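Local atomic coordinates of putative NADPH-dependent oxidoreductase (Desulfitobacterium hafniense DCB-2, PDB entry 3DB2), a protein that is a putative NADPH-dependent oxidoreductase of the GFO/IDH/MocA family, probably transferring hydride between a nicotinamide cofactor and a substrate not yet identified. Residues C[334-339]-C[345-350]; C[222-227]-C[327-332]. All coordinates share one frame; numbering follows the deposited sequence.

Interaction 1 of 2, residues C[334-339]-C[345-350]; sequences VLAAVK and RPVEIA
Val347 presses its two methyl groups against one side of the helical turn 334-339. Its CG1 stands anti to the backbone N (chi1 174°), which brings it 3.8 Å from Ala336 CB, while the other branch, CG2, lies against the main chain, 3.6 Å from Ala336 O. The small methyl of alanine suits this place: the CA atoms of Ala336 and Val347 are 5.7 Å apart, and at that spacing the alanine methyl leaves room for the valine's branches. From the far end of the segment Ile349 joins in. Its CB points past the helix, but CG1 anti to the carbonyl carbon (chi1 -57°), with a further bend at chi2, brings CD1 4.0 Å from Ala336 CB. One helix methyl is therefore met by tips from two residues of 345-350.

Lys339, one turn later, uses its aliphatic part. The chain runs out across the valine at about a right angle, placing CD 4.0 Å from Val347 CG1; bends at chi3 and chi4 then turn the ammonium group away from the valine. Alongside, pointing the same way, runs Arg345, whose NH2 is 3.8 Å from Lys339 CD. Val347 CG2 lies over one face of the guanidinium, offset toward its rim. The like charges stay apart, Lys339 NZ 5.4 Å from Arg345 NH2. Arg345 forms salt bridges with Glu343 and Glu351, which probably offset its charge, whereas Lys339 makes a long, weak ion pair with Glu343.

The contact lies where the chain turns back from helix 324-343 into strand 347-348, which runs antiparallel to strand 197-205 at the edge of the mixed sheet and leads into helix 349-353. Val200 of strand 197-205 touches Ala336 and Ile349, and Ile352 packs on Ala336 and Lys339.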
ATOM      1  N   VAL C 334      -2.136  17.059   3.105  1.00 12.73           N
ATOM      2  CA  VAL C 334      -0.715  17.116   3.406  1.00 13.58           C
ATOM      3  C   VAL C 334      -0.528  17.708   4.803  1.00 13.48           C
ATOM      4  O   VAL C 334       0.267  17.167   5.575  1.00 15.53           O
ATOM      5  CB  VAL C 334       0.072  17.905   2.340  1.00 15.92           C
ATOM      6  CG1 VAL C 334       1.545  18.032   2.744  1.00 20.76           C
ATOM      7  CG2 VAL C 334       0.001  17.239   0.969  1.00 15.55           C
ATOM      8  N   LEU C 335      -1.250  18.778   5.133  1.00 16.89           N
ATOM      9  CA  LEU C 335      -1.019  19.409   6.439  1.00 17.98           C
ATOM     10  C   LEU C 335      -1.503  18.481   7.565  1.00 15.83           C
ATOM     11  O   LEU C 335      -0.886  18.414   8.630  1.00 17.12           O
ATOM     12  CB  LEU C 335      -1.675  20.778   6.494  1.00 19.97           C
ATOM     13  CG  LEU C 335      -1.215  21.807   5.453  1.00 26.39           C
ATOM     14  CD1 LEU C 335      -2.085  23.060   5.509  1.00 21.75           C
ATOM     15  CD2 LEU C 335       0.259  22.172   5.627  1.00 22.54           C
ATOM     16  N   ALA C 336      -2.579  17.760   7.290  1.00 17.15           N
ATOM     17  CA  ALA C 336      -3.116  16.860   8.336  1.00 15.93           C
ATOM     18  C   ALA C 336      -2.137  15.737   8.596  1.00 17.54           C
ATOM     19  O   ALA C 336      -1.973  15.302   9.752  1.00 16.11           O
ATOM     20  CB  ALA C 336      -4.474  16.366   7.894  1.00 19.34           C
ATOM     21  N   ALA C 337      -1.508  15.258   7.512  1.00 15.54           N
ATOM     22  CA  ALA C 337      -0.502  14.200   7.607  1.00 16.92           C
ATOM     23  C   ALA C 337       0.733  14.636   8.370  1.00 17.94           C
ATOM     24  O   ALA C 337       1.266  13.889   9.188  1.00 18.46           O
ATOM     25  CB  ALA C 337      -0.110  13.706   6.216  1.00 21.50           C
ATOM     26  N   VAL C 338       1.224  15.847   8.133  1.00 15.03           N
ATOM     27  CA  VAL C 338       2.326  16.360   8.974  1.00 14.18           C
ATOM     28  C   VAL C 338       1.917  16.538  10.426  1.00 14.26           C
ATOM     29  O   VAL C 338       2.672  16.198  11.356  1.00 18.85           O
ATOM     30  CB  VAL C 338       2.843  17.663   8.347  1.00 19.34           C
ATOM     31  CG1 VAL C 338       3.943  18.304   9.175  1.00 31.60           C
ATOM     32  CG2 VAL C 338       3.357  17.350   6.941  1.00 18.46           C
ATOM     33  N   LYS C 339       0.698  17.027  10.658  1.00 14.76           N
ATOM     34  CA  LYS C 339       0.167  17.218  11.996  1.00 13.34           C
ATOM     35  C   LYS C 339       0.095  15.835  12.677  1.00 19.21           C
ATOM     36  O   LYS C 339       0.382  15.754  13.874  1.00 18.71           O
ATOM     37  CB  LYS C 339      -1.218  17.830  12.037  1.00 18.06           C
ATOM     38  CG  LYS C 339      -1.646  18.213  13.443  1.00 20.67           C
ATOM     39  CD  LYS C 339      -2.987  18.921  13.506  1.00 23.16           C
ATOM     40  CE  LYS C 339      -2.929  20.373  13.072  1.00 32.27           C
ATOM     41  NZ  LYS C 339      -2.036  21.210  13.918  1.00 48.43           N
ATOM     42  N   ARG C 345      -1.142  10.901  16.086  1.00 14.67           N
ATOM     43  CA  ARG C 345      -2.567  10.683  16.169  1.00 13.41           C
ATOM     44  C   ARG C 345      -3.217  10.908  14.827  1.00 13.98           C
ATOM     45  O   ARG C 345      -2.649  11.661  14.029  1.00 14.15           O
ATOM     46  CB  ARG C 345      -3.202  11.645  17.191  1.00 17.70           C
ATOM     47  CG  ARG C 345      -3.209  13.114  16.716  1.00 24.00           C
ATOM     48  CD  ARG C 345      -3.718  14.081  17.751  1.00 26.65           C
ATOM     49  NE  ARG C 345      -3.915  15.453  17.350  1.00 21.37           N
ATOM     50  CZ  ARG C 345      -4.890  16.011  16.656  1.00 25.89           C
ATOM     51  NH1 ARG C 345      -5.887  15.276  16.193  1.00 23.00           N
ATOM     52  NH2 ARG C 345      -4.891  17.329  16.395  1.00 27.73           N
ATOM     53  N   PRO C 346      -4.365  10.293  14.572  1.00 17.07           N
ATOM     54  CA  PRO C 346      -5.148  10.633  13.382  1.00 16.00           C
ATOM     55  C   PRO C 346      -5.708  12.057  13.492  1.00 19.19           C
ATOM     56  O   PRO C 346      -5.989  12.573  14.582  1.00 17.56           O
ATOM     57  CB  PRO C 346      -6.318   9.659  13.394  1.00 19.19           C
ATOM     58  CG  PRO C 346      -6.399   9.196  14.800  1.00 19.67           C
ATOM     59  CD  PRO C 346      -4.987   9.208  15.340  1.00 17.89           C
ATOM     60  N   VAL C 347      -5.881  12.686  12.346  1.00 15.16           N
ATOM     61  CA  VAL C 347      -6.225  14.103  12.271  1.00 13.03           C
ATOM     62  C   VAL C 347      -7.366  14.277  11.293  1.00 17.35           C
ATOM     63  O   VAL C 347      -7.251  13.780  10.153  1.00 18.85           O
ATOM     64  CB  VAL C 347      -5.032  14.944  11.792  1.00 11.04           C
ATOM     65  CG1 VAL C 347      -5.491  16.392  11.584  1.00 17.26           C
ATOM     66  CG2 VAL C 347      -3.894  14.850  12.794  1.00 16.48           C
ATOM     67  N   GLU C 348      -8.421  14.932  11.753  1.00 14.19           N
ATOM     68  CA  GLU C 348      -9.598  15.220  10.932  1.00 18.51           C
ATOM     69  C   GLU C 348      -9.199  16.336   9.955  1.00 17.92           C
ATOM     70  O   GLU C 348      -8.525  17.291  10.296  1.00 16.98           O
ATOM     71  CB  GLU C 348     -10.805  15.654  11.742  1.00 14.22           C
ATOM     72  CG  GLU C 348     -11.257  14.702  12.838  1.00 22.19           C
ATOM     73  CD  GLU C 348     -11.688  13.362  12.266  1.00 20.86           C
ATOM     74  OE1 GLU C 348     -12.649  13.346  11.468  1.00 22.24           O
ATOM     75  OE2 GLU C 348     -11.030  12.374  12.634  1.00 26.99           O
ATOM     76  N   ILE C 349      -9.639  16.232   8.708  1.00 20.28           N
ATOM     77  CA  ILE C 349      -9.377  17.325   7.775  1.00 18.29           C
ATOM     78  C   ILE C 349     -10.089  18.587   8.233  1.00 18.32           C
ATOM     79  O   ILE C 349      -9.661  19.709   7.993  1.00 18.69           O
ATOM     80  CB  ILE C 349      -9.833  16.922   6.364  1.00 24.38           C
ATOM     81  CG1 ILE C 349      -9.183  15.643   5.821  1.00 20.66           C
ATOM     82  CG2 ILE C 349      -9.606  18.074   5.402  1.00 31.87           C
ATOM     83  CD1 ILE C 349      -7.684  15.784   5.611  1.00 24.92           C
ATOM     84  N   ALA C 350     -11.211  18.451   8.947  1.00 20.41           N
ATOM     85  CA  ALA C 350     -11.903  19.659   9.406  1.00 21.64           C
ATOM     86  C   ALA C 350     -11.058  20.486  10.364  1.00 20.64           C
ATOM     87  O   ALA C 350     -11.172  21.716  10.423  1.00 27.42           O
ATOM     88  CB  ALA C 350     -13.215  19.258  10.074  1.00 22.71           C
TER

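Interaction 2 of 2, residues C[222-227]-C[327-332]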
ATOM      1  N   GLU C 222      -9.200   7.941   5.458  1.00 18.86           N
ATOM      2  CA  GLU C 222     -10.591   7.480   5.463  1.00 15.42           C
ATOM      3  C   GLU C 222     -11.415   8.574   4.784  1.00 16.36           C
ATOM      4  O   GLU C 222     -11.220   9.747   5.149  1.00 17.33           O
ATOM      5  CB  GLU C 222     -11.177   7.235   6.831  1.00 22.02           C
ATOM      6  CG  GLU C 222     -10.626   6.023   7.544  1.00 30.53           C
ATOM      7  CD  GLU C 222     -11.582   5.558   8.638  1.00 30.08           C
ATOM      8  OE1 GLU C 222     -12.004   6.376   9.473  1.00 24.86           O
ATOM      9  OE2 GLU C 222     -11.895   4.353   8.655  1.00 28.12           O
ATOM     10  N   PHE C 223     -12.271   8.187   3.870  1.00 18.44           N
ATOM     11  CA  PHE C 223     -13.098   9.086   3.077  1.00 18.01           C
ATOM     12  C   PHE C 223     -14.389   9.433   3.827  1.00 20.50           C
ATOM     13  O   PHE C 223     -14.736   8.744   4.780  1.00 19.33           O
ATOM     14  CB  PHE C 223     -13.421   8.489   1.687  1.00 17.67           C
ATOM     15  CG  PHE C 223     -12.127   8.592   0.854  1.00 18.62           C
ATOM     16  CD1 PHE C 223     -11.196   7.573   0.912  1.00 21.55           C
ATOM     17  CD2 PHE C 223     -11.901   9.701   0.081  1.00 17.93           C
ATOM     18  CE1 PHE C 223     -10.003   7.657   0.206  1.00 20.32           C
ATOM     19  CE2 PHE C 223     -10.688   9.815  -0.608  1.00 22.82           C
ATOM     20  CZ  PHE C 223      -9.746   8.809  -0.519  1.00 19.82           C
ATOM     21  N   GLU C 224     -15.059  10.498   3.391  1.00 19.32           N
ATOM     22  CA  GLU C 224     -16.299  10.893   4.061  1.00 28.18           C
ATOM     23  C   GLU C 224     -17.360   9.806   3.929  1.00 26.66           C
ATOM     24  O   GLU C 224     -18.222   9.666   4.794  1.00 28.18           O
ATOM     25  CB  GLU C 224     -16.766  12.239   3.485  1.00 23.67           C
ATOM     26  CG  GLU C 224     -16.413  13.431   4.351  1.00 39.30           C
ATOM     27  CD  GLU C 224     -15.393  14.374   3.753  1.00 50.96           C
ATOM     28  OE1 GLU C 224     -15.733  15.579   3.659  1.00 49.83           O
ATOM     29  OE2 GLU C 224     -14.290  13.904   3.391  1.00 48.95           O
ATOM     30  N   ASP C 225     -17.282   9.013   2.864  1.00 23.25           N
ATOM     31  CA  ASP C 225     -18.240   7.904   2.708  1.00 27.76           C
ATOM     32  C   ASP C 225     -17.763   6.585   3.291  1.00 26.10           C
ATOM     33  O   ASP C 225     -18.407   5.547   3.117  1.00 27.56           O
ATOM     34  CB  ASP C 225     -18.608   7.750   1.228  1.00 26.65           C
ATOM     35  CG  ASP C 225     -17.571   7.078   0.364  1.00 28.85           C
ATOM     36  OD1 ASP C 225     -16.443   6.820   0.837  1.00 24.24           O
ATOM     37  OD2 ASP C 225     -17.867   6.774  -0.815  1.00 27.01           O
ATOM     38  N   GLY C 226     -16.655   6.521   4.017  1.00 21.12           N
ATOM     39  CA  GLY C 226     -16.230   5.284   4.626  1.00 20.08           C
ATOM     40  C   GLY C 226     -15.162   4.501   3.894  1.00 18.49           C
ATOM     41  O   GLY C 226     -14.565   3.605   4.473  1.00 16.73           O
ATOM     42  N   LYS C 227     -14.938   4.814   2.627  1.00 15.71           N
ATOM     43  CA  LYS C 227     -13.949   4.105   1.805  1.00 13.86           C
ATOM     44  C   LYS C 227     -12.574   4.450   2.349  1.00 17.19           C
ATOM     45  O   LYS C 227     -12.473   5.421   3.117  1.00 15.29           O
ATOM     46  CB  LYS C 227     -14.120   4.477   0.352  1.00 15.51           C
ATOM     47  CG  LYS C 227     -15.445   4.073  -0.273  1.00 21.53           C
ATOM     48  CD  LYS C 227     -15.309   4.158  -1.800  1.00 21.83           C
ATOM     49  CE  LYS C 227     -16.576   3.660  -2.476  1.00 22.53           C
ATOM     50  NZ  LYS C 227     -17.735   4.500  -2.089  1.00 24.73           N
ATOM     51  N   SER C 327      -8.467  22.582  -4.432  1.00 15.94           N
ATOM     52  CA  SER C 327      -7.002  22.559  -4.289  1.00 16.80           C
ATOM     53  C   SER C 327      -6.601  22.630  -2.827  1.00 19.21           C
ATOM     54  O   SER C 327      -5.680  21.931  -2.383  1.00 19.47           O
ATOM     55  CB  SER C 327      -6.359  23.719  -5.056  1.00 19.44           C
ATOM     56  OG  SER C 327      -6.764  23.693  -6.408  1.00 26.08           O
ATOM     57  N   LEU C 328      -7.314  23.491  -2.097  1.00 17.35           N
ATOM     58  CA  LEU C 328      -7.086  23.674  -0.665  1.00 22.44           C
ATOM     59  C   LEU C 328      -7.325  22.324   0.013  1.00 18.15           C
ATOM     60  O   LEU C 328      -6.589  21.995   0.934  1.00 22.36           O
ATOM     61  CB  LEU C 328      -7.968  24.784  -0.111  1.00 25.93           C
ATOM     62  CG  LEU C 328      -7.734  25.254   1.325  1.00 26.56           C
ATOM     63  CD1 LEU C 328      -8.190  26.692   1.491  1.00 28.06           C
ATOM     64  CD2 LEU C 328      -8.433  24.378   2.342  1.00 22.84           C
ATOM     65  N   ARG C 329      -8.318  21.550  -0.419  1.00 20.08           N
ATOM     66  CA  ARG C 329      -8.568  20.273   0.227  0.50 21.40           C
ATOM     67  C   ARG C 329      -7.385  19.329   0.028  1.00 22.30           C
ATOM     68  O   ARG C 329      -7.083  18.535   0.908  1.00 19.60           O
ATOM     69  CB  ARG C 329      -9.823  19.592  -0.301  0.50 25.74           C
ATOM     70  CG  ARG C 329     -11.082  19.786   0.522  0.50 31.17           C
ATOM     71  CD  ARG C 329     -12.076  18.665   0.278  0.50 33.01           C
ATOM     72  NE  ARG C 329     -12.728  18.179   1.486  0.50 34.39           N
ATOM     73  CZ  ARG C 329     -12.326  17.197   2.278  0.50 32.57           C
ATOM     74  NH1 ARG C 329     -11.209  16.524   2.033  0.50 20.23           N
ATOM     75  NH2 ARG C 329     -13.066  16.895   3.341  0.50 33.52           N
ATOM     76  N   ASN C 330      -6.733  19.439  -1.125  1.00 16.90           N
ATOM     77  CA  ASN C 330      -5.542  18.599  -1.363  1.00 17.66           C
ATOM     78  C   ASN C 330      -4.414  18.988  -0.431  1.00 15.66           C
ATOM     79  O   ASN C 330      -3.705  18.164   0.176  1.00 17.42           O
ATOM     80  CB  ASN C 330      -5.103  18.700  -2.832  1.00 17.93           C
ATOM     81  CG  ASN C 330      -6.079  18.069  -3.804  1.00 16.22           C
ATOM     82  OD1 ASN C 330      -6.881  17.243  -3.370  1.00 17.33           O
ATOM     83  ND2 ASN C 330      -5.963  18.461  -5.068  1.00 13.85           N
ATOM     84  N   LEU C 331      -4.163  20.286  -0.254  1.00 16.43           N
ATOM     85  CA  LEU C 331      -3.134  20.739   0.666  1.00 18.93           C
ATOM     86  C   LEU C 331      -3.419  20.321   2.113  1.00 18.75           C
ATOM     87  O   LEU C 331      -2.531  19.972   2.874  1.00 18.52           O
ATOM     88  CB  LEU C 331      -3.048  22.262   0.677  1.00 22.02           C
ATOM     89  CG  LEU C 331      -2.097  22.927   1.701  1.00 17.03           C
ATOM     90  CD1 LEU C 331      -0.678  22.420   1.449  1.00 20.08           C
ATOM     91  CD2 LEU C 331      -2.238  24.445   1.611  1.00 17.80           C
ATOM     92  N   ALA C 332      -4.698  20.403   2.477  1.00 20.00           N
ATOM     93  CA  ALA C 332      -5.163  20.044   3.814  1.00 20.60           C
ATOM     94  C   ALA C 332      -4.832  18.593   4.155  1.00 18.29           C
ATOM     95  O   ALA C 332      -4.518  18.271   5.297  1.00 15.05           O
ATOM     96  CB  ALA C 332      -6.663  20.279   3.902  1.00 21.32           C
TER
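The carboxylate of Glu224 and the guanidinium of Arg329 meet obliquely, their planes 36° apart. They come from opposite directions and share a single nitrogen: Arg329 NH2 lies 3.0 Å from Glu224 OE1, in a salt bridge, and 3.2 Å from Glu224 OE2. One amino group thus faces both oxygens, rather than the two groups lying flat with paired N-H bonds. Arg329 is modelled in two conformers and the pair belongs to the one described, so it is probably not permanently held. At the edge of another flat group, the Phe223 ring, sits Lys227 O, in the ring plane.

A bend at chi2 of Glu224 and another at chi3 of Arg329 bring the charged ends together. In this conformer NH2 hydrogen-bonds to Val197 O, and the arginine reaches from its helix to both the start of strand 197-205 and the acid; long, flexible side chains suit such a span at the surface.

Glu224 belongs to a type I beta turn, Phe223 to Gly226, which leads from strand 216-223 to strand 228-234 in the antiparallel part of the C-terminal domain sheet. Gly226 adopts a positive phi of 99°, where a CB would press on the preceding carbonyl oxygen. Asp225 makes an Asx turn, its OD1 accepting from Lys227 N at 3.1 Å, while its OD2 forms a salt bridge with Lys227 NZ. At the turn's end, Lys205 of the second subunit hydrogen-bonds to Gly226 O and forms a salt bridge with Glu222.

Both contacts lie between helix 324-343 and the mixed sheet of the C-terminal domain, and their centres are about 10 Å apart on the same side of the chain's centre. Along the sequence they come in series: interaction 2 joins a hairpin turn to the earlier part of the helix across about 100 residues, and interaction 1 then folds the chain end back on the next turns. They touch directly, as Ile349 CG2 of interaction 1 is 4.0 Å from Ala332 CB of interaction 2. A surface ion pair and a buried apolar patch thus line successive parts of one helix, with the second subunit reaching both neighbourhoods.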